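Local coordinates for putative hydrolase (Chromobacterium violaceum, PDB 3MCW), which is probably a hydrolase of the isochorismatase family, related to nicotinamidases, although its substrate is not established, at residues 114-119 and 139-144; 14-19 and 54-59. All coordinates share one frame; numbering follows the deposited sequence.

Contact 1: 114-119 and 139-144; sequences LELVVA and FAVCLA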
ATOM      1  N   LEU A 114     -10.745   9.065  14.498  1.00  9.14           N
ATOM      2  CA  LEU A 114     -10.951   7.934  13.590  1.00  9.72           C
ATOM      3  C   LEU A 114     -11.209   8.337  12.148  1.00  8.66           C
ATOM      4  O   LEU A 114     -11.132   7.512  11.266  1.00 11.44           O
ATOM      5  CB  LEU A 114     -12.046   6.992  14.129  1.00 12.09           C
ATOM      6  CG  LEU A 114     -11.778   6.447  15.536  1.00 15.21           C
ATOM      7  CD1 LEU A 114     -12.827   5.410  15.889  1.00 20.58           C
ATOM      8  CD2 LEU A 114     -10.398   5.859  15.731  1.00 18.15           C
ATOM      9  N   GLU A 115     -11.480   9.616  11.934  1.00  8.39           N
ATOM     10  CA  GLU A 115     -11.705  10.153  10.618  0.50  8.19           C
ATOM     11  C   GLU A 115     -10.507  11.033  10.243  1.00  7.56           C
ATOM     12  O   GLU A 115     -10.150  11.984  10.964  1.00  8.64           O
ATOM     13  CB  GLU A 115     -13.042  10.899  10.644  0.50  9.22           C
ATOM     14  CG  GLU A 115     -13.473  11.382   9.331  0.50  9.68           C
ATOM     15  CD  GLU A 115     -14.879  11.948   9.341  0.50 10.26           C
ATOM     16  OE1 GLU A 115     -15.236  12.739  10.244  0.50 10.82           O
ATOM     17  OE2 GLU A 115     -15.657  11.659   8.406  0.50 13.05           O
ATOM     18  N   LEU A 116      -9.868  10.709   9.130  1.00  7.14           N
ATOM     19  CA  LEU A 116      -8.635  11.346   8.689  1.00  6.92           C
ATOM     20  C   LEU A 116      -8.845  11.995   7.314  1.00  6.91           C
ATOM     21  O   LEU A 116      -9.502  11.423   6.454  1.00  9.01           O
ATOM     22  CB  LEU A 116      -7.506  10.303   8.558  1.00  7.09           C
ATOM     23  CG  LEU A 116      -7.298   9.383   9.775  1.00  7.34           C
ATOM     24  CD1 LEU A 116      -6.175   8.409   9.501  1.00  8.96           C
ATOM     25  CD2 LEU A 116      -7.014  10.213  11.061  1.00 10.25           C
ATOM     26  N   VAL A 117      -8.223  13.168   7.142  1.00  6.35           N
ATOM     27  CA  VAL A 117      -8.163  13.855   5.856  1.00  6.04           C
ATOM     28  C   VAL A 117      -6.696  13.921   5.508  1.00  5.69           C
ATOM     29  O   VAL A 117      -5.903  14.509   6.244  1.00  6.57           O
ATOM     30  CB  VAL A 117      -8.787  15.276   5.952  1.00  6.42           C
ATOM     31  CG1 VAL A 117      -8.596  16.021   4.642  1.00  8.15           C
ATOM     32  CG2 VAL A 117     -10.271  15.125   6.329  1.00  8.14           C
ATOM     33  N   VAL A 118      -6.311  13.293   4.405  1.00  5.99           N
ATOM     34  CA  VAL A 118      -4.913  13.076   4.077  1.00  5.84           C
ATOM     35  C   VAL A 118      -4.522  13.835   2.826  1.00  5.51           C
ATOM     36  O   VAL A 118      -5.250  13.843   1.821  1.00  6.26           O
ATOM     37  CB  VAL A 118      -4.608  11.559   3.869  1.00  5.86           C
ATOM     38  CG1 VAL A 118      -3.207  11.317   3.485  1.00  7.24           C
ATOM     39  CG2 VAL A 118      -4.982  10.772   5.159  1.00  7.59           C
ATOM     40  N   ALA A 119      -3.329  14.424   2.867  1.00  5.42           N
ATOM     41  CA  ALA A 119      -2.730  15.052   1.669  1.00  5.35           C
ATOM     42  C   ALA A 119      -1.240  14.980   1.824  1.00  5.14           C
ATOM     43  O   ALA A 119      -0.731  14.809   2.912  1.00  7.56           O
ATOM     44  CB  ALA A 119      -3.199  16.496   1.507  1.00  7.39           C
ATOM     45  N   PHE A 139      -9.699   3.122   9.923  1.00  7.49           N
ATOM     46  CA  PHE A 139      -9.911   4.578   9.892  1.00  7.60           C
ATOM     47  C   PHE A 139     -10.729   4.931   8.670  1.00  8.00           C
ATOM     48  O   PHE A 139     -10.655   4.293   7.619  1.00  9.86           O
ATOM     49  CB  PHE A 139      -8.565   5.297   9.854  1.00  7.87           C
ATOM     50  CG  PHE A 139      -7.804   5.124  11.113  1.00  7.74           C
ATOM     51  CD1 PHE A 139      -8.021   5.968  12.173  1.00  9.80           C
ATOM     52  CD2 PHE A 139      -6.848   4.135  11.251  1.00  8.65           C
ATOM     53  CE1 PHE A 139      -7.362   5.796  13.357  1.00 10.71           C
ATOM     54  CE2 PHE A 139      -6.166   3.942  12.451  1.00  8.84           C
ATOM     55  CZ  PHE A 139      -6.442   4.773  13.511  1.00  8.93           C
ATOM     56  N   ALA A 140     -11.553   5.970   8.819  1.00  7.99           N
ATOM     57  CA  ALA A 140     -12.358   6.558   7.735  1.00  8.29           C
ATOM     58  C   ALA A 140     -11.498   7.654   7.103  1.00  7.94           C
ATOM     59  O   ALA A 140     -11.281   8.698   7.704  1.00 10.44           O
ATOM     60  CB  ALA A 140     -13.627   7.119   8.285  1.00 10.55           C
ATOM     61  N   VAL A 141     -11.028   7.411   5.891  1.00  7.60           N
ATOM     62  CA  VAL A 141     -10.048   8.280   5.257  1.00  7.23           C
ATOM     63  C   VAL A 141     -10.641   9.006   4.062  1.00  6.99           C
ATOM     64  O   VAL A 141     -11.248   8.395   3.182  1.00  7.73           O
ATOM     65  CB  VAL A 141      -8.817   7.486   4.764  1.00  7.83           C
ATOM     66  CG1 VAL A 141      -7.832   8.404   4.094  1.00 10.52           C
ATOM     67  CG2 VAL A 141      -8.209   6.692   5.902  1.00 11.30           C
ATOM     68  N   CYS A 142     -10.465  10.329   4.054  1.00  6.75           N
ATOM     69  CA  CYS A 142     -10.720  11.166   2.854  0.50  7.16           C
ATOM     70  C   CYS A 142      -9.370  11.586   2.335  1.00  7.22           C
ATOM     71  O   CYS A 142      -8.593  12.226   3.036  1.00 10.10           O
ATOM     72  CB  CYS A 142     -11.505  12.453   3.147  0.50  8.28           C
ATOM     73  SG  CYS A 142     -13.150  12.206   3.782  0.50 12.72           S
ATOM     74  N   LEU A 143      -9.081  11.238   1.086  1.00  6.70           N
ATOM     75  CA  LEU A 143      -7.824  11.586   0.445  1.00  6.55           C
ATOM     76  C   LEU A 143      -8.059  12.816  -0.411  1.00  6.34           C
ATOM     77  O   LEU A 143      -8.824  12.760  -1.391  1.00  7.31           O
ATOM     78  CB  LEU A 143      -7.326  10.403  -0.393  1.00  7.21           C
ATOM     79  CG  LEU A 143      -6.005  10.646  -1.095  1.00  7.73           C
ATOM     80  CD1 LEU A 143      -4.886  10.995  -0.148  1.00  7.37           C
ATOM     81  CD2 LEU A 143      -5.618   9.379  -1.859  1.00 11.17           C
ATOM     82  N   ALA A 144      -7.437  13.943  -0.057  1.00  6.13           N
ATOM     83  CA  ALA A 144      -7.583  15.216  -0.765  1.00  6.58           C
ATOM     84  C   ALA A 144      -6.626  15.196  -1.939  1.00  6.62           C
ATOM     85  O   ALA A 144      -5.477  15.638  -1.850  1.00  6.83           O
ATOM     86  CB  ALA A 144      -7.321  16.405   0.171  1.00  8.34           C
TER

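Contact 2: 14-19 and 54-59; sequences LLLLID and PLIHIR. With EDO (1,2-ethanediol), chain L.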
ATOM      1  N   LEU A  14      -9.341  14.808  11.403  1.00  6.34           N
ATOM      2  CA  LEU A  14      -7.944  15.126  11.631  1.00  6.29           C
ATOM      3  C   LEU A  14      -7.211  15.256  10.295  1.00  6.51           C
ATOM      4  O   LEU A  14      -7.254  14.342   9.465  1.00  6.97           O
ATOM      5  CB  LEU A  14      -7.293  14.049  12.526  1.00  6.46           C
ATOM      6  CG  LEU A  14      -5.819  14.298  12.887  1.00  6.98           C
ATOM      7  CD1 LEU A  14      -5.483  13.795  14.280  1.00  7.66           C
ATOM      8  CD2 LEU A  14      -4.850  13.689  11.865  1.00  7.64           C
ATOM      9  N   LEU A  15      -6.508  16.366  10.122  1.00  5.85           N
ATOM     10  CA  LEU A  15      -5.698  16.621   8.902  1.00  5.81           C
ATOM     11  C   LEU A  15      -4.332  16.045   9.080  1.00  5.62           C
ATOM     12  O   LEU A  15      -3.621  16.390  10.037  1.00  6.43           O
ATOM     13  CB  LEU A  15      -5.600  18.133   8.668  1.00  6.43           C
ATOM     14  CG  LEU A  15      -4.855  18.540   7.397  1.00  6.63           C
ATOM     15  CD1 LEU A  15      -5.579  18.097   6.120  1.00  8.20           C
ATOM     16  CD2 LEU A  15      -4.674  20.068   7.395  1.00  7.60           C
ATOM     17  N   LEU A  16      -3.960  15.133   8.182  1.00  5.29           N
ATOM     18  CA  LEU A  16      -2.699  14.428   8.189  1.00  5.60           C
ATOM     19  C   LEU A  16      -1.916  14.807   6.941  1.00  5.41           C
ATOM     20  O   LEU A  16      -2.300  14.407   5.831  1.00  6.38           O
ATOM     21  CB  LEU A  16      -2.963  12.908   8.219  1.00  6.14           C
ATOM     22  CG  LEU A  16      -1.752  12.025   8.476  1.00  6.45           C
ATOM     23  CD1 LEU A  16      -1.269  12.174   9.904  1.00  7.04           C
ATOM     24  CD2 LEU A  16      -2.117  10.558   8.191  1.00  8.52           C
ATOM     25  N   LEU A  17      -0.894  15.638   7.104  1.00  5.47           N
ATOM     26  CA  LEU A  17      -0.075  16.157   5.986  1.00  5.84           C
ATOM     27  C   LEU A  17       1.215  15.369   5.897  1.00  6.16           C
ATOM     28  O   LEU A  17       1.997  15.386   6.837  1.00  7.74           O
ATOM     29  CB  LEU A  17       0.212  17.644   6.182  1.00  6.70           C
ATOM     30  CG  LEU A  17      -0.986  18.570   6.097  1.00  7.59           C
ATOM     31  CD1 LEU A  17      -0.553  20.033   6.354  1.00 10.36           C
ATOM     32  CD2 LEU A  17      -1.709  18.429   4.782  1.00 10.31           C
ATOM     33  N   ILE A  18       1.445  14.721   4.763  1.00  5.45           N
ATOM     34  CA  ILE A  18       2.532  13.757   4.624  0.70  5.99           C
ATOM     35  C   ILE A  18       3.714  14.281   3.821  1.00  5.47           C
ATOM     36  O   ILE A  18       3.615  14.523   2.615  1.00  6.16           O
ATOM     37  CB  ILE A  18       1.978  12.439   4.072  0.70  6.54           C
ATOM     38  CG1 ILE A  18       0.957  11.848   5.059  0.70  6.70           C
ATOM     39  CG2 ILE A  18       3.150  11.481   3.688  0.70  7.32           C
ATOM     40  CD1 ILE A  18       0.230  10.640   4.475  0.70  7.58           C
ATOM     41  N   ASP A  19       4.827  14.430   4.514  1.00  6.05           N
ATOM     42  CA  ASP A  19       6.140  14.541   3.915  1.00  6.54           C
ATOM     43  C   ASP A  19       6.328  15.731   2.959  1.00  6.41           C
ATOM     44  O   ASP A  19       7.089  15.655   2.002  1.00  7.20           O
ATOM     45  CB  ASP A  19       6.551  13.240   3.198  1.00  7.11           C
ATOM     46  CG  ASP A  19       6.667  12.045   4.101  1.00  7.23           C
ATOM     47  OD1 ASP A  19       6.544  12.153   5.323  1.00  8.34           O
ATOM     48  OD2 ASP A  19       6.857  10.919   3.540  1.00  8.57           O
ATOM     49  N   PRO A  54      -8.139  18.966  14.863  1.00  7.51           N
ATOM     50  CA  PRO A  54      -6.941  18.196  15.074  1.00  7.54           C
ATOM     51  C   PRO A  54      -6.073  18.092  13.804  1.00  6.70           C
ATOM     52  O   PRO A  54      -6.608  17.900  12.714  1.00  6.88           O
ATOM     53  CB  PRO A  54      -7.484  16.809  15.481  1.00  9.44           C
ATOM     54  CG  PRO A  54      -8.873  16.936  15.748  1.00 10.52           C
ATOM     55  CD  PRO A  54      -9.354  18.167  15.084  1.00  8.82           C
ATOM     56  N   LEU A  55      -4.756  18.149  13.968  1.00  6.94           N
ATOM     57  CA  LEU A  55      -3.868  18.078  12.829  1.00  6.85           C
ATOM     58  C   LEU A  55      -2.545  17.479  13.233  1.00  6.40           C
ATOM     59  O   LEU A  55      -2.064  17.667  14.358  1.00  7.63           O
ATOM     60  CB  LEU A  55      -3.775  19.370  12.038  1.00 10.52           C
ATOM     61  CG  LEU A  55      -3.060  20.458  12.744  1.00 10.57           C
ATOM     62  CD1 LEU A  55      -1.694  20.404  12.289  1.00 12.94           C
ATOM     63  CD2 LEU A  55      -3.673  21.818  12.370  1.00 13.26           C
ATOM     64  N   ILE A  56      -1.964  16.709  12.327  1.00  5.85           N
ATOM     65  CA  ILE A  56      -0.641  16.088  12.530  1.00  5.81           C
ATOM     66  C   ILE A  56       0.156  16.259  11.235  1.00  5.32           C
ATOM     67  O   ILE A  56      -0.320  15.895  10.142  1.00  6.67           O
ATOM     68  CB  ILE A  56      -0.751  14.589  12.886  1.00  6.48           C
ATOM     69  CG1 ILE A  56      -1.475  14.401  14.228  1.00  6.76           C
ATOM     70  CG2 ILE A  56       0.605  13.923  12.879  1.00  7.85           C
ATOM     71  CD1 ILE A  56      -1.782  12.941  14.545  1.00  8.89           C
ATOM     72  N   HIS A  57       1.376  16.760  11.368  1.00  5.06           N
ATOM     73  CA  HIS A  57       2.356  16.784  10.289  1.00  5.36           C
ATOM     74  C   HIS A  57       3.198  15.518  10.377  1.00  5.14           C
ATOM     75  O   HIS A  57       3.752  15.217  11.425  1.00  6.72           O
ATOM     76  CB  HIS A  57       3.268  17.990  10.425  1.00  5.69           C
ATOM     77  CG  HIS A  57       2.606  19.304  10.512  1.00  5.87           C
ATOM     78  ND1 HIS A  57       2.306  20.042   9.386  1.00  7.02           N
ATOM     79  CD2 HIS A  57       2.186  20.009  11.591  1.00  6.60           C
ATOM     80  CE1 HIS A  57       1.748  21.168   9.801  1.00  6.70           C
ATOM     81  NE2 HIS A  57       1.648  21.175  11.131  1.00  6.71           N
ATOM     82  N   ILE A  58       3.319  14.780   9.268  1.00  5.40           N
ATOM     83  CA  ILE A  58       4.218  13.663   9.158  1.00  5.51           C
ATOM     84  C   ILE A  58       5.456  14.116   8.406  1.00  5.76           C
ATOM     85  O   ILE A  58       5.366  14.729   7.332  1.00  6.46           O
ATOM     86  CB  ILE A  58       3.540  12.476   8.423  1.00  6.13           C
ATOM     87  CG1 ILE A  58       2.290  11.994   9.151  1.00  6.18           C
ATOM     88  CG2 ILE A  58       4.554  11.337   8.185  1.00  7.71           C
ATOM     89  CD1 ILE A  58       2.492  11.540  10.594  1.00  6.88           C
ATOM     90  N   ARG A  59       6.613  13.811   8.966  1.00  6.13           N
ATOM     91  CA  ARG A  59       7.899  14.183   8.444  1.00  6.25           C
ATOM     92  C   ARG A  59       8.705  12.927   8.127  1.00  6.33           C
ATOM     93  O   ARG A  59       8.732  12.009   8.948  1.00  7.49           O
ATOM     94  CB  ARG A  59       8.702  14.989   9.523  1.00  7.88           C
ATOM     95  CG  ARG A  59       9.870  15.750   9.008  1.00  8.40           C
ATOM     96  CD  ARG A  59      10.603  16.436  10.127  1.00  9.11           C
ATOM     97  NE  ARG A  59      11.306  15.514  10.985  1.00  8.69           N
ATOM     98  CZ  ARG A  59      11.806  15.822  12.179  1.00  8.52           C
ATOM     99  NH1 ARG A  59      11.566  17.015  12.713  1.00  9.56           N
ATOM    100  NH2 ARG A  59      12.480  14.917  12.857  1.00  9.09           N
TER
HETATM  101  C1  EDO L 207      -3.462  16.414  17.299  0.50 14.85           C
HETATM  102  O1  EDO L 207      -2.203  16.474  16.681  0.50 14.73           O
HETATM  103  C2  EDO L 207      -3.741  17.801  17.825  0.50 15.09           C
HETATM  104  O2  EDO L 207      -4.071  18.674  16.733  0.50 14.55           O

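Contact 1: 114-119 and 139-144
Ala140 and Cys142 each use both backbone N and O to bond residues 114-119, and Ala144 N adds a fifth bond at the far end, the pattern of a parallel pair; the axes come within 4.7 Å and differ by 20° in direction. This is the strand pair of a beta-alpha-beta unit whose crossover is helix 123-136, part of the parallel sheet of the isochorismatase fold. The bond from Cys142 N to Leu116 O is 2.8 Å and nearly straight, 174° at the hydrogen. Between such bonds, Glu115 CA and Val117 CA lend C-H contacts to the O atoms of Ala140 and Cys142.

Leu116, Val118, Val141 and Leu143 point to the face packed by helices 104-111 and 123-136, where beta-branched and leucine side chains fill the gap between sheet and helix. Val118 has CG1 anti to the backbone N (chi1 178°) and CG2 beside that N, one methyl for each neighbour: CG2 meets Val141 CG1 at 3.9 Å, and CG1 meets Leu143 CD1 at 4.0 Å. On the other face, Glu115 bonds Ser10 OG through OE1 and Ser9 N through OE2.

At the strand entrance Phe139 swings its ring beside Leu114, the side chains crossing at about a right angle with Leu114 CD2 3.9 Å from Phe139 CE1. Leu114 O sits at the edge of that ring, 3.6 Å from Phe139 CD1.

Contact 2: 14-19 and 54-59
Leu16 and Ile58 make the closest apolar side-chain contact between 14-19 and 54-59, with Leu16 CD1 3.6 Å from Ile58 CG1. With CG anti to the backbone N (chi1 -170°), Leu16 leans its CD1 across to the second strand, where it also meets CB and CG2 of Ile56. Ile18 points to this face too, so branched aliphatic groups fill it. The strands are parallel, 11° apart, and five backbone bonds join them as the pair of a beta-alpha-beta unit. The first and last are less direct: Leu15 N and Asp19 N both come in tilted from the carbonyl plane of their acceptors, Pro54 and Ile58, the second by 35°. At the start of the pair, Leu14 CD1 fits between Pro54 CB and Ile56 CD1, 3.8 Å from each.

The other face is looser across the pair. Leu17 and His57 lie side by side, pointing the same way, with Leu17 CD1 4.2 Å from His57 ND1, while His57 NE2 turns to Glu88. At the partly exposed start of the second strand, Leu55 and Pro54 lie beside a 1,2-ethanediol, probably from the crystallisation liquor. Leu55 N donates to its O2 at 2.9 Å and Leu55 O accepts from its O1 at 2.6 Å; Thr89 holds the diol as well.

Asp19 follows the last residue of its strand, where the C-terminal edge of a parallel sheet commonly carries functional groups. Its OD1 approaches Ile58 CG2 at 3.6 Å, and its OD2 forms a salt bridge with Lys93. Leu15 and Leu55 are packed by Leu44, Leu45 and Trp48 of helix 37-51, whereas Ile56 and Ile58 reach Ile91 on strand 89-93 and the backbone of 14-18 bonds to strand 115-121.

From the N terminus the chain enters strand 14-18, passes through helix 37-51 and returns alongside it in 54-59, closing contact 2. It then adds strand 89-93 beyond 55-60, and helix 104-111 leads to strand 115-121 on the opposite side of 14-18. Contact 1 closes after helix 123-136, when 139-144 joins 114-119. The two loops follow in series, neither nested nor crossed, yet their first strands are neighbours: Val117 N lies 2.8 Å from Leu14 O, a probable hydrogen bond, and Val118 CG1 packs on Ile18 CD1. Four strands adjacent in the central sheet are thus tied together, contacts 1 and 2 making the outer pairings and 14-18 with 115-121 the one between.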